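Local structure of peptidase S9 prolyl oligopeptidase catalytic domain-containing protein (Pyrococcus horikoshii, 4HXF) at residues N473-S487 with P527-I541. The protein probably cleaves peptides as a serine peptidase of the acylaminoacyl peptidase type, working as a self-compartmentalizing hexamer that joins a beta-propeller to an alpha/beta-hydrolase domain. Numbering follows the deposited sequence. Where two conformers were deposited one is given.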
# COMPACT_ATOMS: atom_id res chain seq x y z
N ASN A 473 45.88 4.59 -18.76
CA ASN A 473 46.58 3.36 -18.27
C ASN A 473 47.97 3.21 -18.87
O ASN A 473 49.03 2.99 -18.25
CB ASN A 473 45.79 2.08 -18.56
CG ASN A 473 44.44 2.00 -17.90
OD1 ASN A 473 44.14 2.71 -16.92
ND2 ASN A 473 43.59 1.06 -18.42
N TRP A 474 47.99 3.34 -20.21
CA TRP A 474 49.20 3.15 -20.99
C TRP A 474 50.23 4.16 -20.66
O TRP A 474 51.39 3.86 -20.37
CB TRP A 474 48.82 3.23 -22.45
CG TRP A 474 49.95 2.88 -23.40
CD1 TRP A 474 50.50 3.74 -24.29
CD2 TRP A 474 50.54 1.56 -23.70
NE1 TRP A 474 51.46 3.14 -25.04
CE2 TRP A 474 51.53 1.79 -24.73
CE3 TRP A 474 50.41 0.28 -23.18
CZ2 TRP A 474 52.22 0.78 -25.30
CZ3 TRP A 474 51.17 -0.74 -23.70
CH2 TRP A 474 52.07 -0.53 -24.73
N ALA A 475 49.82 5.41 -20.58
CA ALA A 475 50.71 6.52 -20.29
C ALA A 475 51.42 6.33 -18.93
O ALA A 475 52.65 6.57 -18.78
CB ALA A 475 49.91 7.82 -20.23
N LEU A 476 50.67 5.81 -17.96
CA LEU A 476 51.29 5.66 -16.62
C LEU A 476 52.24 4.49 -16.61
O LEU A 476 53.16 4.41 -15.79
CB LEU A 476 50.23 5.45 -15.54
CG LEU A 476 49.73 6.73 -14.87
CD1 LEU A 476 49.47 7.94 -15.71
CD2 LEU A 476 48.68 6.39 -13.76
N THR A 477 52.08 3.57 -17.56
CA THR A 477 53.01 2.46 -17.68
C THR A 477 54.20 2.74 -18.59
O THR A 477 55.22 2.07 -18.54
CB THR A 477 52.39 1.15 -18.23
OG1 THR A 477 52.02 1.29 -19.59
CG2 THR A 477 51.23 0.59 -17.38
N GLN A 478 54.12 3.81 -19.45
CA GLN A 478 55.15 4.01 -20.45
C GLN A 478 55.91 5.33 -20.27
O GLN A 478 56.91 5.53 -20.96
CB GLN A 478 54.51 4.04 -21.82
CG GLN A 478 53.78 2.76 -22.23
CD GLN A 478 54.68 1.55 -22.22
OE1 GLN A 478 55.85 1.62 -22.66
NE2 GLN A 478 54.11 0.39 -21.77
N SER A 479 55.48 6.20 -19.38
CA SER A 479 56.12 7.48 -19.24
C SER A 479 56.21 7.80 -17.76
O SER A 479 55.39 7.31 -16.96
CB SER A 479 55.23 8.52 -19.87
OG SER A 479 55.61 9.89 -19.74
N ASP A 480 57.19 8.58 -17.42
CA ASP A 480 57.31 9.08 -16.08
C ASP A 480 56.87 10.55 -16.00
O ASP A 480 57.05 11.20 -14.97
CB ASP A 480 58.77 8.92 -15.57
CG ASP A 480 59.25 7.45 -15.51
OD1 ASP A 480 58.46 6.55 -15.17
OD2 ASP A 480 60.47 7.23 -15.79
N LEU A 481 56.26 11.07 -17.05
CA LEU A 481 55.85 12.45 -17.04
C LEU A 481 54.72 12.78 -16.07
O LEU A 481 54.70 13.83 -15.52
CB LEU A 481 55.42 12.86 -18.49
CG LEU A 481 55.03 14.32 -18.76
CD1 LEU A 481 56.19 15.25 -18.37
CD2 LEU A 481 54.62 14.42 -20.25
N PHE A 482 53.77 11.86 -15.88
CA PHE A 482 52.52 12.14 -15.20
C PHE A 482 52.53 11.86 -13.72
O PHE A 482 53.15 10.90 -13.26
CB PHE A 482 51.38 11.37 -15.86
CG PHE A 482 51.29 11.61 -17.33
CD1 PHE A 482 51.89 10.77 -18.24
CD2 PHE A 482 50.68 12.74 -17.80
CE1 PHE A 482 51.89 10.99 -19.57
CE2 PHE A 482 50.71 12.99 -19.16
CZ PHE A 482 51.30 12.15 -20.05
N LYS A 483 51.89 12.76 -12.97
CA LYS A 483 51.92 12.71 -11.49
C LYS A 483 50.67 11.98 -10.91
O LYS A 483 50.65 11.63 -9.75
CB LYS A 483 52.02 14.09 -10.96
CG LYS A 483 53.40 14.70 -11.24
CD LYS A 483 54.58 13.84 -10.76
CE LYS A 483 55.89 14.64 -10.82
NZ LYS A 483 56.21 14.96 -12.27
N ALA A 484 49.63 11.85 -11.71
CA ALA A 484 48.32 11.27 -11.37
C ALA A 484 47.59 10.92 -12.61
O ALA A 484 47.71 11.59 -13.61
CB ALA A 484 47.50 12.30 -10.56
N GLY A 485 46.71 9.95 -12.50
CA GLY A 485 45.83 9.53 -13.55
C GLY A 485 44.43 9.22 -13.09
O GLY A 485 44.24 8.76 -11.92
N ILE A 486 43.45 9.48 -13.94
CA ILE A 486 42.05 9.02 -13.75
C ILE A 486 41.68 8.28 -14.98
O ILE A 486 41.50 8.90 -16.06
CB ILE A 486 41.05 10.13 -13.37
CG1 ILE A 486 41.51 10.91 -12.10
CG2 ILE A 486 39.65 9.47 -13.22
CD1 ILE A 486 40.46 11.92 -11.62
N SER A 487 41.56 6.96 -14.88
CA SER A 487 41.21 6.12 -16.06
C SER A 487 39.80 5.59 -15.88
O SER A 487 39.50 4.95 -14.87
CB SER A 487 42.18 4.95 -16.09
OG SER A 487 41.75 3.88 -16.94
N PRO A 527 48.22 -2.37 -21.34
CA PRO A 527 48.79 -1.82 -20.06
C PRO A 527 48.99 -2.86 -18.94
O PRO A 527 49.96 -2.71 -18.21
CB PRO A 527 47.79 -0.75 -19.64
CG PRO A 527 47.18 -0.31 -20.97
CD PRO A 527 47.18 -1.48 -21.86
N LEU A 528 48.10 -3.85 -18.87
CA LEU A 528 48.17 -4.84 -17.80
C LEU A 528 49.55 -5.42 -17.65
O LEU A 528 50.05 -5.59 -16.51
CB LEU A 528 47.12 -5.96 -18.01
CG LEU A 528 46.96 -6.90 -16.81
CD1 LEU A 528 46.26 -6.15 -15.73
CD2 LEU A 528 46.07 -8.12 -17.25
N PHE A 529 50.21 -5.70 -18.75
CA PHE A 529 51.48 -6.41 -18.72
C PHE A 529 52.66 -5.53 -18.26
O PHE A 529 53.77 -6.04 -17.99
CB PHE A 529 51.76 -7.01 -20.06
CG PHE A 529 50.85 -8.07 -20.38
CD1 PHE A 529 49.64 -7.84 -20.94
CD2 PHE A 529 51.10 -9.36 -19.89
CE1 PHE A 529 48.73 -8.83 -21.12
CE2 PHE A 529 50.17 -10.41 -20.04
CZ PHE A 529 48.97 -10.13 -20.72
N TYR A 530 52.44 -4.22 -18.20
CA TYR A 530 53.44 -3.25 -17.79
C TYR A 530 53.13 -2.57 -16.51
O TYR A 530 53.70 -1.53 -16.16
CB TYR A 530 53.53 -2.16 -18.91
CG TYR A 530 53.87 -2.73 -20.30
CD1 TYR A 530 52.86 -3.08 -21.20
CD2 TYR A 530 55.15 -2.68 -20.80
CE1 TYR A 530 53.14 -3.52 -22.46
CE2 TYR A 530 55.43 -3.07 -22.14
CZ TYR A 530 54.38 -3.48 -22.95
OH TYR A 530 54.72 -4.01 -24.19
N ALA A 531 52.18 -3.16 -15.76
CA ALA A 531 51.78 -2.62 -14.43
C ALA A 531 52.94 -2.31 -13.50
O ALA A 531 52.83 -1.36 -12.74
CB ALA A 531 50.83 -3.64 -13.81
N LYS A 532 53.99 -3.11 -13.52
CA LYS A 532 55.14 -2.86 -12.62
C LYS A 532 55.76 -1.47 -12.79
O LYS A 532 56.38 -0.95 -11.91
CB LYS A 532 56.17 -4.00 -12.69
CG LYS A 532 56.90 -4.01 -13.99
CD LYS A 532 58.00 -5.10 -14.12
CE LYS A 532 58.25 -5.39 -15.63
N ASN A 533 55.56 -0.89 -13.96
CA ASN A 533 56.16 0.39 -14.27
C ASN A 533 55.48 1.59 -13.64
O ASN A 533 56.04 2.74 -13.70
CB ASN A 533 56.14 0.64 -15.79
CG ASN A 533 57.01 -0.31 -16.59
OD1 ASN A 533 57.84 -1.06 -16.06
ND2 ASN A 533 56.86 -0.26 -17.92
N VAL A 534 54.25 1.41 -13.19
CA VAL A 534 53.42 2.54 -12.71
C VAL A 534 54.03 3.15 -11.45
O VAL A 534 54.42 2.41 -10.49
CB VAL A 534 51.98 2.16 -12.48
CG1 VAL A 534 51.14 3.32 -11.86
CG2 VAL A 534 51.37 1.62 -13.76
N LYS A 535 54.13 4.47 -11.43
CA LYS A 535 54.65 5.18 -10.27
C LYS A 535 53.67 6.24 -9.77
O LYS A 535 53.87 6.77 -8.69
CB LYS A 535 55.97 5.87 -10.63
CG LYS A 535 57.08 4.98 -11.06
CD LYS A 535 58.32 5.78 -11.51
CE LYS A 535 59.07 5.09 -12.64
NZ LYS A 535 58.24 4.67 -13.85
N ALA A 536 52.68 6.63 -10.56
CA ALA A 536 51.77 7.71 -10.19
C ALA A 536 50.49 7.17 -9.63
O ALA A 536 49.99 6.17 -10.13
CB ALA A 536 51.42 8.55 -11.46
N PRO A 537 49.93 7.83 -8.63
CA PRO A 537 48.60 7.39 -8.14
C PRO A 537 47.53 7.40 -9.23
O PRO A 537 47.49 8.35 -10.07
CB PRO A 537 48.24 8.38 -7.04
CG PRO A 537 49.24 9.47 -7.20
CD PRO A 537 50.44 8.99 -7.89
N LEU A 538 46.72 6.38 -9.20
CA LEU A 538 45.71 6.16 -10.23
C LEU A 538 44.34 5.87 -9.59
O LEU A 538 44.20 5.11 -8.67
CB LEU A 538 46.12 4.96 -11.08
CG LEU A 538 45.08 4.49 -12.11
CD1 LEU A 538 44.81 5.53 -13.24
CD2 LEU A 538 45.61 3.14 -12.70
N LEU A 539 43.33 6.54 -10.09
CA LEU A 539 41.91 6.26 -9.80
C LEU A 539 41.33 5.64 -11.00
O LEU A 539 41.37 6.21 -12.14
CB LEU A 539 41.13 7.55 -9.47
CG LEU A 539 39.64 7.34 -9.25
CD1 LEU A 539 39.26 6.39 -8.08
CD2 LEU A 539 39.03 8.76 -9.12
N LEU A 540 40.80 4.44 -10.80
CA LEU A 540 40.03 3.71 -11.82
C LEU A 540 38.55 3.89 -11.54
O LEU A 540 38.08 3.79 -10.38
CB LEU A 540 40.41 2.20 -11.84
CG LEU A 540 41.77 1.93 -12.43
CD1 LEU A 540 42.35 0.58 -11.85
CD2 LEU A 540 41.69 1.95 -14.01
N ILE A 541 37.78 4.28 -12.59
CA ILE A 541 36.34 4.40 -12.48
C ILE A 541 35.76 3.44 -13.46
O ILE A 541 36.17 3.42 -14.64
CB ILE A 541 35.89 5.85 -12.82
CG1 ILE A 541 36.40 6.83 -11.79
CG2 ILE A 541 34.34 5.90 -12.86
CD1 ILE A 541 36.20 8.33 -11.99
O HOH W 1 53.26 6.14 -13.58
O HOH W 2 56.28 5.13 -15.35
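G485 and S487 exchange backbone hydrogen bonds with P537, L539 and I541, joining parallel strands 484-488 and 538-543 in the central sheet of the alpha/beta-hydrolase fold. The tight part lies where the last turns of helix 467-478 pack over residues 527-538. L476 CD2 rests 4.0 Å from L538 CB, on the sheet face that also carries S487, and a side chain at G485 would run into that same methyl. T477 CB abuts Y530 CB at 3.6 Å; chi1 of 69° turns CG2 to P527 O and Y530 O, beside V534 CG2, while OG1 donates to W474 O and accepts from Q478 NE2. A glycine in place of T477 would probably leave a gap against P527, Y530 and V534 and deprive Q478 NE2 of its hydroxyl acceptor. W474, whose NE1 bonds G434 O, meets the face of Y530 in an offset edge-to-face pair, planes at 83°; Q478 NE2 sits over one face of Y530. Water 1 links L476 O to K535 N at the boundary. The exposed rim is looser: water 2 joins S479 O to K535 NZ, and the D480-K535 salt bridge is modelled doubtfully short. N533 ND2 reaches T477 O in the carbonyl plane, at 2.9 Å and 154°.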